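Local coordinates for glutamine aminotransferase class-II domain protein (Ruegeria pomeroyi, PDB 3MDN) that probably uses glutamine as a source of ammonia through a class-II glutamine amidotransferase domain of the Ntn-hydrolase type, its acceptor substrate being unknown, at residues W6-G11 against S188-D193; L83-V88 against R108-H113; V48-A53 against H77-G82; L59-Y64 against H102-R107. All blocks are in the same frame, centred on the assembly; numbering follows the deposited sequence.

Contact 1. Residues W6-G11 against S188-D193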
loop_
_atom_site.group_PDB
_atom_site.type_symbol
_atom_site.label_atom_id
_atom_site.label_comp_id
_atom_site.label_asym_id
_atom_site.label_seq_id
_atom_site.Cartn_x
_atom_site.Cartn_y
_atom_site.Cartn_z
ATOM N N TRP D 6 -16.460 11.414 -10.316
ATOM C CA TRP D 6 -15.474 12.473 -10.104
ATOM C C TRP D 6 -16.100 13.811 -9.667
ATOM O O TRP D 6 -17.303 14.036 -9.860
ATOM C CB TRP D 6 -14.522 12.623 -11.290
ATOM C CG TRP D 6 -15.082 13.050 -12.665
ATOM C CD1 TRP D 6 -15.175 12.269 -13.793
ATOM C CD2 TRP D 6 -15.521 14.371 -13.067
ATOM N NE1 TRP D 6 -15.653 13.013 -14.859
ATOM C CE2 TRP D 6 -15.881 14.298 -14.437
ATOM C CE3 TRP D 6 -15.636 15.596 -12.408
ATOM C CZ2 TRP D 6 -16.362 15.410 -15.147
ATOM C CZ3 TRP D 6 -16.107 16.693 -13.117
ATOM C CH2 TRP D 6 -16.475 16.593 -14.463
ATOM N N ALA D 7 -15.287 14.677 -9.057
ATOM C CA ALA D 7 -15.720 16.018 -8.685
ATOM C C ALA D 7 -14.602 17.046 -8.826
ATOM O O ALA D 7 -13.432 16.753 -8.544
ATOM C CB ALA D 7 -16.277 16.033 -7.275
ATOM N N ALA D 8 -14.969 18.248 -9.262
ATOM C CA ALA D 8 -14.025 19.346 -9.439
ATOM C C ALA D 8 -14.558 20.626 -8.806
ATOM O O ALA D 8 -15.772 20.830 -8.711
ATOM C CB ALA D 8 -13.698 19.569 -10.929
ATOM N N TYR D 9 -13.650 21.505 -8.398
ATOM C CA TYR D 9 -14.049 22.711 -7.704
ATOM C C TYR D 9 -13.228 23.916 -8.143
ATOM O O TYR D 9 -12.030 23.809 -8.359
ATOM C CB TYR D 9 -13.984 22.495 -6.194
ATOM C CG TYR D 9 -14.378 23.722 -5.401
ATOM C CD1 TYR D 9 -15.714 24.033 -5.181
ATOM C CD2 TYR D 9 -13.400 24.584 -4.869
ATOM C CE1 TYR D 9 -16.098 25.185 -4.449
ATOM C CE2 TYR D 9 -13.776 25.750 -4.147
ATOM C CZ TYR D 9 -15.141 26.030 -3.957
ATOM O OH TYR D 9 -15.523 27.128 -3.238
ATOM N N HIS D 10 -13.902 25.054 -8.295
ATOM C CA HIS D 10 -13.255 26.321 -8.653
ATOM C C HIS D 10 -13.977 27.494 -7.929
ATOM O O HIS D 10 -15.163 27.764 -8.189
ATOM C CB HIS D 10 -13.299 26.476 -10.175
ATOM C CG HIS D 10 -12.529 27.646 -10.706
ATOM N ND1 HIS D 10 -12.863 28.949 -10.419
ATOM C CD2 HIS D 10 -11.479 27.712 -11.558
ATOM C CE1 HIS D 10 -12.020 29.767 -11.027
ATOM N NE2 HIS D 10 -11.159 29.040 -11.713
ATOM N N GLY D 11 -13.283 28.137 -6.982
ATOM C CA GLY D 11 -13.836 29.265 -6.228
ATOM C C GLY D 11 -13.047 29.588 -4.955
ATOM O O GLY D 11 -11.838 29.322 -4.857
ATOM N N SER D 188 -16.235 12.032 -20.560
ATOM C CA SER D 188 -16.488 13.191 -19.754
ATOM C C SER D 188 -15.129 13.410 -19.134
ATOM O O SER D 188 -14.448 12.447 -18.715
ATOM C CB SER D 188 -17.555 12.915 -18.691
ATOM O OG SER D 188 -16.905 12.340 -17.580
ATOM N N ALA D 189 -14.665 14.649 -19.142
ATOM C CA ALA D 189 -13.333 14.946 -18.608
ATOM C C ALA D 189 -13.386 16.279 -17.885
ATOM O O ALA D 189 -14.189 17.160 -18.261
ATOM C CB ALA D 189 -12.333 15.036 -19.744
ATOM N N ALA D 190 -12.543 16.426 -16.862
ATOM C CA ALA D 190 -12.292 17.727 -16.211
ATOM C C ALA D 190 -10.817 17.981 -16.230
ATOM O O ALA D 190 -10.016 17.036 -16.152
ATOM C CB ALA D 190 -12.807 17.742 -14.767
ATOM N N PHE D 191 -10.429 19.237 -16.368
ATOM C CA PHE D 191 -9.024 19.568 -16.539
ATOM C C PHE D 191 -8.786 21.055 -16.234
ATOM O O PHE D 191 -9.709 21.834 -16.299
ATOM C CB PHE D 191 -8.468 19.129 -17.913
ATOM C CG PHE D 191 -9.240 19.644 -19.106
ATOM C CD1 PHE D 191 -10.429 19.043 -19.509
ATOM C CD2 PHE D 191 -8.761 20.716 -19.850
ATOM C CE1 PHE D 191 -11.138 19.535 -20.608
ATOM C CE2 PHE D 191 -9.465 21.204 -20.950
ATOM C CZ PHE D 191 -10.627 20.608 -21.346
ATOM N N SER D 192 -7.558 21.414 -15.837
ATOM C CA SER D 192 -7.244 22.778 -15.347
ATOM C C SER D 192 -5.814 23.155 -15.623
ATOM O O SER D 192 -4.920 22.282 -15.696
ATOM C CB SER D 192 -7.459 22.874 -13.827
ATOM O OG SER D 192 -7.312 24.216 -13.345
ATOM N N ASP D 193 -5.567 24.455 -15.716
ATOM C CA ASP D 193 -4.193 24.960 -15.792
ATOM C C ASP D 193 -3.863 25.644 -14.492
ATOM O O ASP D 193 -2.856 26.311 -14.388
ATOM C CB ASP D 193 -4.015 25.946 -16.959
ATOM C CG ASP D 193 -5.050 27.079 -16.940
ATOM O OD1 ASP D 193 -5.803 27.206 -15.938
ATOM O OD2 ASP D 193 -5.126 27.836 -17.933
#
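Trp-6 leans from the strand 6-10 onto Ser-188 and Ala-190 of the facing strand. Its CB points at that strand. CG then lies between the backbone N and the carbonyl carbon (chi1 64°), and this turn lays the indole across the space between the two strands. On the pyrrole side, Trp-6 NE1 gives a hydrogen bond to Ser-188 OG at 3.1 Å. The bond is fairly straight, 156° at the hydrogen, and OG sits at the indole edge close to the ring plane. The bond ties the rotation of the indole to the serine. Further along the ring, Trp-6 CZ2 comes within 4.1 Å of the carbonyl carbon C of Ala-189. At the far rim, CZ3 and CH2 meet a methyl group: Ala-190 CB is 3.8 Å from CZ3 of Trp-6. This CB lies over one face of the six-membered ring as a CH-pi contact. Ala-190 CB also touches Ala-8 CB, 4.3 Å away. The axes of segments 6-10 and 188-192 approach to 8.4 Å and cross at 33°. The contact is buried between the two antiparallel sheets. Trp-6 also touches Met-112 and Asn-114 of strand 109-114 and Val-224 of strand 221-225.

Contact 2. Residues L83-V88 against R108-H113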
loop_
_atom_site.group_PDB
_atom_site.type_symbol
_atom_site.label_atom_id
_atom_site.label_comp_id
_atom_site.label_asym_id
_atom_site.label_seq_id
_atom_site.Cartn_x
_atom_site.Cartn_y
_atom_site.Cartn_z
ATOM N N LEU D 83 -9.018 25.390 -6.220
ATOM C CA LEU D 83 -9.107 24.734 -7.523
ATOM C C LEU D 83 -8.566 23.338 -7.421
ATOM O O LEU D 83 -7.347 23.145 -7.250
ATOM C CB LEU D 83 -8.335 25.511 -8.611
ATOM C CG LEU D 83 -8.962 25.462 -10.025
ATOM C CD1 LEU D 83 -8.189 26.371 -11.006
ATOM C CD2 LEU D 83 -9.106 24.044 -10.620
ATOM N N PHE D 84 -9.452 22.351 -7.500
ATOM C CA PHE D 84 -8.979 20.981 -7.434
ATOM C C PHE D 84 -9.868 19.983 -8.191
ATOM O O PHE D 84 -10.996 20.304 -8.531
ATOM C CB PHE D 84 -8.749 20.542 -5.982
ATOM C CG PHE D 84 -9.993 20.557 -5.115
ATOM C CD1 PHE D 84 -10.726 19.406 -4.927
ATOM C CD2 PHE D 84 -10.385 21.715 -4.452
ATOM C CE1 PHE D 84 -11.843 19.415 -4.108
ATOM C CE2 PHE D 84 -11.485 21.736 -3.625
ATOM C CZ PHE D 84 -12.222 20.594 -3.449
ATOM N N LEU D 85 -9.331 18.774 -8.406
ATOM C CA LEU D 85 -9.985 17.707 -9.170
ATOM C C LEU D 85 -9.829 16.448 -8.335
ATOM O O LEU D 85 -8.709 16.185 -7.869
ATOM C CB LEU D 85 -9.245 17.528 -10.512
ATOM C CG LEU D 85 -9.639 18.391 -11.737
ATOM C CD1 LEU D 85 -9.490 19.862 -11.475
ATOM C CD2 LEU D 85 -8.765 17.955 -12.934
ATOM N N SER D 86 -10.901 15.671 -8.153
ATOM C CA SER D 86 -10.840 14.399 -7.434
ATOM C C SER D 86 -11.708 13.303 -8.056
ATOM O O SER D 86 -12.739 13.616 -8.655
ATOM C CB SER D 86 -11.137 14.568 -5.956
ATOM O OG SER D 86 -12.279 15.340 -5.753
ATOM N N HIS D 87 -11.299 12.028 -7.931
ATOM C CA HIS D 87 -11.726 10.975 -8.904
ATOM C C HIS D 87 -11.589 9.525 -8.413
ATOM O O HIS D 87 -10.488 9.050 -8.187
ATOM C CB HIS D 87 -11.003 11.170 -10.288
ATOM C CG HIS D 87 -11.245 10.063 -11.295
ATOM N ND1 HIS D 87 -12.330 10.050 -12.156
ATOM C CD2 HIS D 87 -10.531 8.946 -11.584
ATOM C CE1 HIS D 87 -12.282 8.967 -12.916
ATOM N NE2 HIS D 87 -11.195 8.280 -12.591
ATOM N N VAL D 88 -12.721 8.825 -8.281
ATOM C CA VAL D 88 -12.760 7.446 -7.792
ATOM C C VAL D 88 -12.634 6.447 -8.933
ATOM O O VAL D 88 -11.520 6.031 -9.279
ATOM C CB VAL D 88 -14.036 7.146 -6.942
ATOM C CG1 VAL D 88 -14.331 5.632 -6.900
ATOM C CG2 VAL D 88 -13.893 7.712 -5.515
ATOM N N ARG D 108 1.857 22.685 -15.634
ATOM C CA ARG D 108 0.784 23.385 -14.889
ATOM C C ARG D 108 -0.603 22.696 -14.920
ATOM O O ARG D 108 -1.533 23.112 -14.179
ATOM C CB ARG D 108 0.596 24.843 -15.383
ATOM C CG ARG D 108 1.790 25.817 -15.216
ATOM C CD ARG D 108 1.461 27.212 -15.844
ATOM N NE ARG D 108 0.095 27.627 -15.483
ATOM C CZ ARG D 108 -0.564 28.683 -15.973
ATOM N NH1 ARG D 108 0.005 29.484 -16.875
ATOM N NH2 ARG D 108 -1.802 28.939 -15.557
ATOM N N TRP D 109 -0.743 21.675 -15.770
ATOM C CA TRP D 109 -2.061 21.116 -16.125
ATOM C C TRP D 109 -2.363 19.797 -15.413
ATOM O O TRP D 109 -1.443 19.029 -15.119
ATOM C CB TRP D 109 -2.137 20.868 -17.631
ATOM C CG TRP D 109 -2.190 22.119 -18.420
ATOM C CD1 TRP D 109 -1.146 22.916 -18.789
ATOM C CD2 TRP D 109 -3.379 22.741 -18.937
ATOM N NE1 TRP D 109 -1.612 24.002 -19.529
ATOM C CE2 TRP D 109 -2.980 23.916 -19.625
ATOM C CE3 TRP D 109 -4.735 22.433 -18.857
ATOM C CZ2 TRP D 109 -3.892 24.767 -20.244
ATOM C CZ3 TRP D 109 -5.648 23.275 -19.471
ATOM C CH2 TRP D 109 -5.221 24.437 -20.163
ATOM N N CYS D 110 -3.638 19.562 -15.118
ATOM C CA CYS D 110 -4.059 18.262 -14.614
ATOM C C CYS D 110 -5.331 17.893 -15.304
ATOM O O CYS D 110 -5.963 18.749 -15.914
ATOM C CB CYS D 110 -4.244 18.256 -13.094
ATOM S SG CYS D 110 -5.400 19.477 -12.455
ATOM N N PHE D 111 -5.730 16.634 -15.200
ATOM C CA PHE D 111 -6.717 16.098 -16.123
ATOM C C PHE D 111 -7.270 14.790 -15.581
ATOM O O PHE D 111 -6.535 13.986 -15.034
ATOM C CB PHE D 111 -5.998 15.865 -17.463
ATOM C CG PHE D 111 -6.872 15.327 -18.566
ATOM C CD1 PHE D 111 -7.104 13.966 -18.682
ATOM C CD2 PHE D 111 -7.420 16.186 -19.506
ATOM C CE1 PHE D 111 -7.891 13.470 -19.699
ATOM C CE2 PHE D 111 -8.211 15.707 -20.536
ATOM C CZ PHE D 111 -8.453 14.344 -20.630
HETATM N N MSE D 112 -8.566 14.598 -15.704
HETATM C CA MSE D 112 -9.198 13.314 -15.399
HETATM C C MSE D 112 -10.370 13.044 -16.355
HETATM O O MSE D 112 -10.955 13.975 -16.917
HETATM C CB MSE D 112 -9.639 13.236 -13.940
HETATM C CG MSE D 112 -10.592 14.290 -13.498
HETATM SE SE MSE D 112 -10.988 14.033 -11.603
HETATM C CE MSE D 112 -12.178 15.607 -11.470
ATOM N N HIS D 113 -10.673 11.767 -16.549
ATOM C CA HIS D 113 -11.519 11.331 -17.624
ATOM C C HIS D 113 -12.317 10.124 -17.128
ATOM O O HIS D 113 -11.791 9.242 -16.481
ATOM C CB HIS D 113 -10.645 10.977 -18.849
ATOM C CG HIS D 113 -11.265 9.993 -19.802
ATOM N ND1 HIS D 113 -12.295 10.320 -20.657
ATOM C CD2 HIS D 113 -10.967 8.695 -20.058
ATOM C CE1 HIS D 113 -12.626 9.264 -21.382
ATOM N NE2 HIS D 113 -11.831 8.264 -21.039
#
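Met-112, a selenomethionine, reaches across to Leu-85, Ser-86 and His-87. A chi1 of 58° tucks CG of Met-112 in between its own N and C, and the chain beyond is extended, which carries SE and CE up to the opposite strand. There CE of Met-112 packs 3.6 Å from Leu-85 CB. SE of Met-112 lies 3.5 Å from Ser-86 O. Met-112 and His-87 lie alongside each other, pointing opposite ways, and the selenium stands obliquely to the imidazole. At the tip of Leu-85, CD2 meets Cys-110 SG at 3.7 Å. His-87 CE1 also approaches the backbone of the next residue along, lying 3.6 Å from His-113 O. In the second shell, the His-87 ring meets that of His-102, and Cys-110 is backed by Ala-49 and Tyr-51. Backbone hydrogen bonds hold Leu-85 to Ala-49 and Ser-86 to Ala-7. The axes of segments 84-87 and 109-113 come within 8.0 Å of each other, at 31°, one in each large antiparallel sheet. Strands 47-51 and 6-10 flank the first. Behind the second, Phe-111 and Trp-109 pack against helix 144-154, both meeting Phe-149.

Contact 3. Residues V48-A53 against H77-G82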
loop_
_atom_site.group_PDB
_atom_site.type_symbol
_atom_site.label_atom_id
_atom_site.label_comp_id
_atom_site.label_asym_id
_atom_site.label_seq_id
_atom_site.Cartn_x
_atom_site.Cartn_y
_atom_site.Cartn_z
ATOM N N VAL D 48 -6.514 12.891 -6.025
ATOM C CA VAL D 48 -6.857 14.299 -5.987
ATOM C C VAL D 48 -5.683 15.074 -6.572
ATOM O O VAL D 48 -4.520 14.735 -6.335
ATOM C CB VAL D 48 -7.230 14.806 -4.548
ATOM C CG1 VAL D 48 -6.058 14.692 -3.600
ATOM C CG2 VAL D 48 -7.708 16.242 -4.607
ATOM N N ALA D 49 -6.009 16.073 -7.389
ATOM C CA ALA D 49 -5.056 17.057 -7.865
ATOM C C ALA D 49 -5.496 18.427 -7.354
ATOM O O ALA D 49 -6.650 18.779 -7.524
ATOM C CB ALA D 49 -4.996 17.043 -9.425
ATOM N N TRP D 50 -4.613 19.194 -6.710
ATOM C CA TRP D 50 -5.067 20.488 -6.161
ATOM C C TRP D 50 -4.015 21.575 -6.340
ATOM O O TRP D 50 -2.818 21.291 -6.341
ATOM C CB TRP D 50 -5.476 20.361 -4.670
ATOM C CG TRP D 50 -4.290 20.381 -3.699
ATOM C CD1 TRP D 50 -3.793 21.464 -3.036
ATOM C CD2 TRP D 50 -3.475 19.271 -3.327
ATOM N NE1 TRP D 50 -2.700 21.100 -2.278
ATOM C CE2 TRP D 50 -2.486 19.755 -2.431
ATOM C CE3 TRP D 50 -3.464 17.917 -3.673
ATOM C CZ2 TRP D 50 -1.518 18.921 -1.856
ATOM C CZ3 TRP D 50 -2.480 17.075 -3.096
ATOM C CH2 TRP D 50 -1.531 17.586 -2.211
ATOM N N TYR D 51 -4.465 22.815 -6.466
ATOM C CA TYR D 51 -3.568 23.957 -6.563
ATOM C C TYR D 51 -3.638 24.737 -5.265
ATOM O O TYR D 51 -4.718 24.992 -4.711
ATOM C CB TYR D 51 -3.964 24.914 -7.729
ATOM C CG TYR D 51 -3.866 24.264 -9.087
ATOM C CD1 TYR D 51 -4.961 23.601 -9.636
ATOM C CD2 TYR D 51 -2.676 24.306 -9.818
ATOM C CE1 TYR D 51 -4.869 22.978 -10.880
ATOM C CE2 TYR D 51 -2.581 23.707 -11.063
ATOM C CZ TYR D 51 -3.681 23.047 -11.588
ATOM O OH TYR D 51 -3.595 22.418 -12.798
ATOM N N ASP D 52 -2.496 25.207 -4.836
ATOM C CA ASP D 52 -2.413 25.929 -3.602
ATOM C C ASP D 52 -1.324 26.951 -3.830
ATOM O O ASP D 52 -1.576 28.006 -4.404
ATOM C CB ASP D 52 -2.014 24.962 -2.469
ATOM C CG ASP D 52 -2.108 25.603 -1.072
ATOM O OD1 ASP D 52 -2.528 26.784 -0.967
ATOM O OD2 ASP D 52 -1.766 24.927 -0.078
ATOM N N ALA D 53 -0.094 26.584 -3.476
ATOM C CA ALA D 53 0.993 27.547 -3.455
ATOM C C ALA D 53 1.814 27.580 -4.740
ATOM O O ALA D 53 2.586 28.508 -4.968
ATOM C CB ALA D 53 1.959 27.265 -2.231
ATOM N N HIS D 77 -8.855 16.328 4.860
ATOM C CA HIS D 77 -9.379 17.017 6.052
ATOM C C HIS D 77 -8.615 18.309 6.365
ATOM O O HIS D 77 -9.114 19.163 7.079
ATOM C CB HIS D 77 -9.331 16.065 7.274
ATOM C CG HIS D 77 -9.901 16.635 8.545
ATOM N ND1 HIS D 77 -11.204 17.063 8.656
ATOM C CD2 HIS D 77 -9.364 16.759 9.785
ATOM C CE1 HIS D 77 -11.432 17.477 9.889
ATOM N NE2 HIS D 77 -10.330 17.300 10.593
ATOM N N HIS D 78 -7.402 18.456 5.837
ATOM C CA HIS D 78 -6.496 19.503 6.349
ATOM C C HIS D 78 -6.071 20.528 5.325
ATOM O O HIS D 78 -5.774 21.651 5.689
ATOM C CB HIS D 78 -5.253 18.908 7.040
ATOM C CG HIS D 78 -5.488 18.563 8.473
ATOM N ND1 HIS D 78 -5.799 17.283 8.898
ATOM C CD2 HIS D 78 -5.509 19.340 9.578
ATOM C CE1 HIS D 78 -6.006 17.298 10.199
ATOM N NE2 HIS D 78 -5.826 18.531 10.637
ATOM N N VAL D 79 -6.001 20.114 4.065
ATOM C CA VAL D 79 -5.630 20.985 2.956
ATOM C C VAL D 79 -6.842 21.724 2.348
ATOM O O VAL D 79 -7.882 21.119 2.038
ATOM C CB VAL D 79 -4.949 20.160 1.828
ATOM C CG1 VAL D 79 -4.598 21.042 0.631
ATOM C CG2 VAL D 79 -3.712 19.420 2.359
ATOM N N ARG D 80 -6.681 23.033 2.161
ATOM C CA ARG D 80 -7.661 23.880 1.494
ATOM C C ARG D 80 -7.204 24.278 0.097
ATOM O O ARG D 80 -6.033 24.564 -0.120
ATOM C CB ARG D 80 -7.868 25.141 2.304
ATOM C CG ARG D 80 -9.054 25.071 3.228
ATOM C CD ARG D 80 -9.032 26.254 4.166
ATOM N NE ARG D 80 -7.658 26.505 4.618
ATOM C CZ ARG D 80 -7.347 27.302 5.637
ATOM N NH1 ARG D 80 -8.314 27.899 6.330
ATOM N NH2 ARG D 80 -6.080 27.497 5.963
ATOM N N SER D 81 -8.129 24.279 -0.861
ATOM C CA SER D 81 -7.800 24.701 -2.220
ATOM C C SER D 81 -9.007 25.352 -2.898
ATOM O O SER D 81 -10.157 25.024 -2.614
ATOM C CB SER D 81 -7.259 23.523 -3.051
ATOM O OG SER D 81 -6.997 23.912 -4.394
ATOM N N GLY D 82 -8.717 26.303 -3.777
ATOM C CA GLY D 82 -9.720 27.002 -4.530
ATOM C C GLY D 82 -9.835 26.410 -5.922
ATOM O O GLY D 82 -10.676 26.851 -6.711
#
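Tyr-51 O accepts a short hydrogen bond from Ser-81 OG, 2.5 Å long. The hydroxyl comes in at 139° to the C=O bond and is tilted 22° from the carbonyl plane. Ser-81 OG is held trans to its own backbone N (chi1 177°), which sends it across to strand 47-51. The same oxygen is hydrogen-bonded to Leu-83 N, so one hydroxyl links Tyr-51 to the corner after Ser-81. Beside this bond, Ser-81 OG packs against the foot of Trp-50, 3.9 Å from its CB. The indole then receives Val-79. Val-79 CG1 lies over one face, offset toward the rim, 3.5 Å from Trp-50 NE1. Val-79 CG1 is 3.9 Å from the centroid of the five-membered ring of Trp-50, a CH-pi contact. The two side chains cross at about a right angle. The phenol of Tyr-51 leads away from this contact, its OH bonded to Arg-108 O. Asp-52 packs on His-78 of a second subunit, and Arg-80 on Ala-53 of that subunit. The serine hydroxyl thus bridges strand 47-51 and a turn between sheets. There the chain passes from the two-stranded sheet, 13-15 with 80-81, into strand 84-87 of the antiparallel sheet that also holds strands 47-51 and 6-10.

Contact 4. Residues L59-Y64 against H102-R107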
loop_
_atom_site.group_PDB
_atom_site.type_symbol
_atom_site.label_atom_id
_atom_site.label_comp_id
_atom_site.label_asym_id
_atom_site.label_seq_id
_atom_site.Cartn_x
_atom_site.Cartn_y
_atom_site.Cartn_z
ATOM N N LEU D 59 -0.398 16.447 -6.361
ATOM C CA LEU D 59 -1.050 15.235 -6.859
ATOM C C LEU D 59 -0.975 14.063 -5.843
ATOM O O LEU D 59 0.105 13.677 -5.418
ATOM C CB LEU D 59 -0.414 14.831 -8.188
ATOM C CG LEU D 59 -1.055 13.667 -8.940
ATOM C CD1 LEU D 59 -2.510 14.021 -9.367
ATOM C CD2 LEU D 59 -0.216 13.280 -10.155
ATOM N N TYR D 60 -2.126 13.528 -5.431
ATOM C CA TYR D 60 -2.166 12.410 -4.492
ATOM C C TYR D 60 -3.006 11.317 -5.122
ATOM O O TYR D 60 -4.154 11.546 -5.493
ATOM C CB TYR D 60 -2.763 12.807 -3.120
ATOM C CG TYR D 60 -2.713 11.683 -2.075
ATOM C CD1 TYR D 60 -3.383 10.468 -2.287
ATOM C CD2 TYR D 60 -1.991 11.824 -0.894
ATOM C CE1 TYR D 60 -3.341 9.440 -1.358
ATOM C CE2 TYR D 60 -1.948 10.793 0.052
ATOM C CZ TYR D 60 -2.622 9.603 -0.192
ATOM O OH TYR D 60 -2.578 8.571 0.720
ATOM N N ARG D 61 -2.423 10.133 -5.250
ATOM C CA ARG D 61 -3.134 8.974 -5.772
ATOM C C ARG D 61 -2.574 7.639 -5.268
ATOM O O ARG D 61 -1.365 7.437 -5.158
ATOM C CB ARG D 61 -3.174 8.988 -7.293
ATOM C CG ARG D 61 -1.898 9.411 -7.949
ATOM C CD ARG D 61 -2.123 9.647 -9.436
ATOM N NE ARG D 61 -0.873 9.419 -10.148
ATOM C CZ ARG D 61 -0.757 9.208 -11.454
ATOM N NH1 ARG D 61 -1.826 9.184 -12.228
ATOM N NH2 ARG D 61 0.450 9.010 -11.979
ATOM N N ASP D 62 -3.493 6.737 -4.972
ATOM C CA ASP D 62 -3.163 5.470 -4.387
ATOM C C ASP D 62 -4.264 4.528 -4.814
ATOM O O ASP D 62 -5.261 4.982 -5.377
ATOM C CB ASP D 62 -3.164 5.614 -2.873
ATOM C CG ASP D 62 -2.068 4.821 -2.223
ATOM O OD1 ASP D 62 -1.688 3.774 -2.795
ATOM O OD2 ASP D 62 -1.585 5.253 -1.152
ATOM N N VAL D 63 -4.106 3.232 -4.539
ATOM C CA VAL D 63 -5.140 2.256 -4.912
ATOM C C VAL D 63 -6.121 1.975 -3.773
ATOM O O VAL D 63 -6.891 1.015 -3.820
ATOM C CB VAL D 63 -4.542 0.941 -5.459
ATOM C CG1 VAL D 63 -3.928 1.160 -6.849
ATOM C CG2 VAL D 63 -3.527 0.345 -4.469
ATOM N N TYR D 64 -6.093 2.824 -2.752
ATOM C CA TYR D 64 -6.950 2.649 -1.580
ATOM C C TYR D 64 -8.109 3.638 -1.634
ATOM O O TYR D 64 -7.930 4.789 -2.059
ATOM C CB TYR D 64 -6.150 2.827 -0.280
ATOM C CG TYR D 64 -4.967 1.895 -0.166
ATOM C CD1 TYR D 64 -3.723 2.238 -0.702
ATOM C CD2 TYR D 64 -5.085 0.662 0.469
ATOM C CE1 TYR D 64 -2.628 1.374 -0.604
ATOM C CE2 TYR D 64 -3.997 -0.204 0.567
ATOM C CZ TYR D 64 -2.777 0.160 0.027
ATOM O OH TYR D 64 -1.706 -0.699 0.132
ATOM N N HIS D 102 -6.513 8.408 -12.000
ATOM C CA HIS D 102 -6.602 9.836 -12.328
ATOM C C HIS D 102 -6.529 10.576 -11.000
ATOM O O HIS D 102 -6.584 9.954 -9.944
ATOM C CB HIS D 102 -7.896 10.163 -13.019
ATOM C CG HIS D 102 -8.202 9.327 -14.225
ATOM N ND1 HIS D 102 -8.091 7.946 -14.241
ATOM C CD2 HIS D 102 -8.676 9.679 -15.440
ATOM C CE1 HIS D 102 -8.468 7.487 -15.420
ATOM N NE2 HIS D 102 -8.848 8.517 -16.157
ATOM N N PRO D 103 -6.312 11.887 -11.027
ATOM C CA PRO D 103 -5.938 12.701 -12.162
ATOM C C PRO D 103 -4.519 12.393 -12.626
ATOM O O PRO D 103 -3.785 11.665 -11.942
ATOM C CB PRO D 103 -6.004 14.128 -11.606
ATOM C CG PRO D 103 -6.789 14.017 -10.340
ATOM C CD PRO D 103 -6.417 12.691 -9.802
ATOM N N PHE D 104 -4.205 12.890 -13.817
ATOM C CA PHE D 104 -2.874 12.950 -14.394
ATOM C C PHE D 104 -2.413 14.418 -14.358
ATOM O O PHE D 104 -3.220 15.333 -14.282
ATOM C CB PHE D 104 -2.903 12.412 -15.828
ATOM C CG PHE D 104 -3.386 10.968 -15.922
ATOM C CD1 PHE D 104 -2.513 9.911 -15.641
ATOM C CD2 PHE D 104 -4.719 10.673 -16.236
ATOM C CE1 PHE D 104 -2.947 8.584 -15.709
ATOM C CE2 PHE D 104 -5.157 9.360 -16.313
ATOM C CZ PHE D 104 -4.261 8.309 -16.046
ATOM N N ALA D 105 -1.109 14.648 -14.338
ATOM C CA ALA D 105 -0.616 16.018 -14.254
ATOM C C ALA D 105 0.675 16.085 -15.018
ATOM O O ALA D 105 1.462 15.138 -14.998
ATOM C CB ALA D 105 -0.366 16.413 -12.777
ATOM N N ALA D 106 0.896 17.203 -15.688
ATOM C CA ALA D 106 2.174 17.449 -16.335
ATOM C C ALA D 106 2.286 18.962 -16.452
ATOM O O ALA D 106 1.342 19.611 -16.901
ATOM C CB ALA D 106 2.233 16.767 -17.700
ATOM N N ARG D 107 3.416 19.512 -16.010
ATOM C CA ARG D 107 3.603 20.961 -15.947
ATOM C C ARG D 107 2.507 21.642 -15.108
ATOM O O ARG D 107 2.249 21.209 -13.999
ATOM C CB ARG D 107 3.639 21.531 -17.364
ATOM C CG ARG D 107 4.808 20.979 -18.147
ATOM C CD ARG D 107 4.757 21.418 -19.586
ATOM N NE ARG D 107 5.853 20.763 -20.298
ATOM C CZ ARG D 107 6.156 20.983 -21.567
ATOM N NH1 ARG D 107 5.430 21.856 -22.277
ATOM N NH2 ARG D 107 7.177 20.335 -22.119
#
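Strand 59-61 faces residues 102-105, with Leu-59 CA nearest Ala-105 CA at 7.4 Å and Arg-61 CA nearest His-102 CA at 7.5 Å. A cis peptide bond precedes Pro-103. Leu-59 forks over this segment. Its CD1 branch lies 3.7 Å from Pro-103 O, and beyond it is the proline ring. The CD2 branch of Leu-59 meets Ala-105 CB at 4.1 Å. Arg-61 runs extended from CG to NE and brings its guanidinium to the same carbonyl, NH1 lying 3.2 Å from Pro-103 O. The guanidinium also reaches Phe-104, where CD1 is 3.6 Å from NH1 of Arg-61. The two planes are nearly perpendicular, 82° apart, and the ring atoms CD1 and CE1 lie at the guanidinium edge. NH1 also makes a weak hydrogen bond to Cys-101 O. The contact is mixed: aliphatic packing by Leu-59 beside a guanidinium among backbone carbonyls. Their partial negative charge would probably favour the guanidinium there, although no carboxylate is paired with it across these two segments.

How the contacts relate
Contacts 1, 2 and 4 join two facing antiparallel sheets, an arrangement consistent with the Ntn-hydrolase fold of class-II amidotransferases. Contact 3 joins one of them to strand 80-81 of a small sheet, just beyond helix 70-78. Contacts 1 and 2 have centres about 6 Å apart and use neighbouring strands in both sheets. The centre of contact 4 is about 8 Å from that of contact 2, and the centre of contact 3 about 11 Å. Along the chain, contacts 2, 3 and 4 nest inside the loop closed by contact 1. Contact 3 closes before contact 2 opens, while contact 4 crosses both. Contacts 1 and 2 thus lie in the buried core between the sheets, and contacts 3 and 4 farther out, where both touch a second subunit.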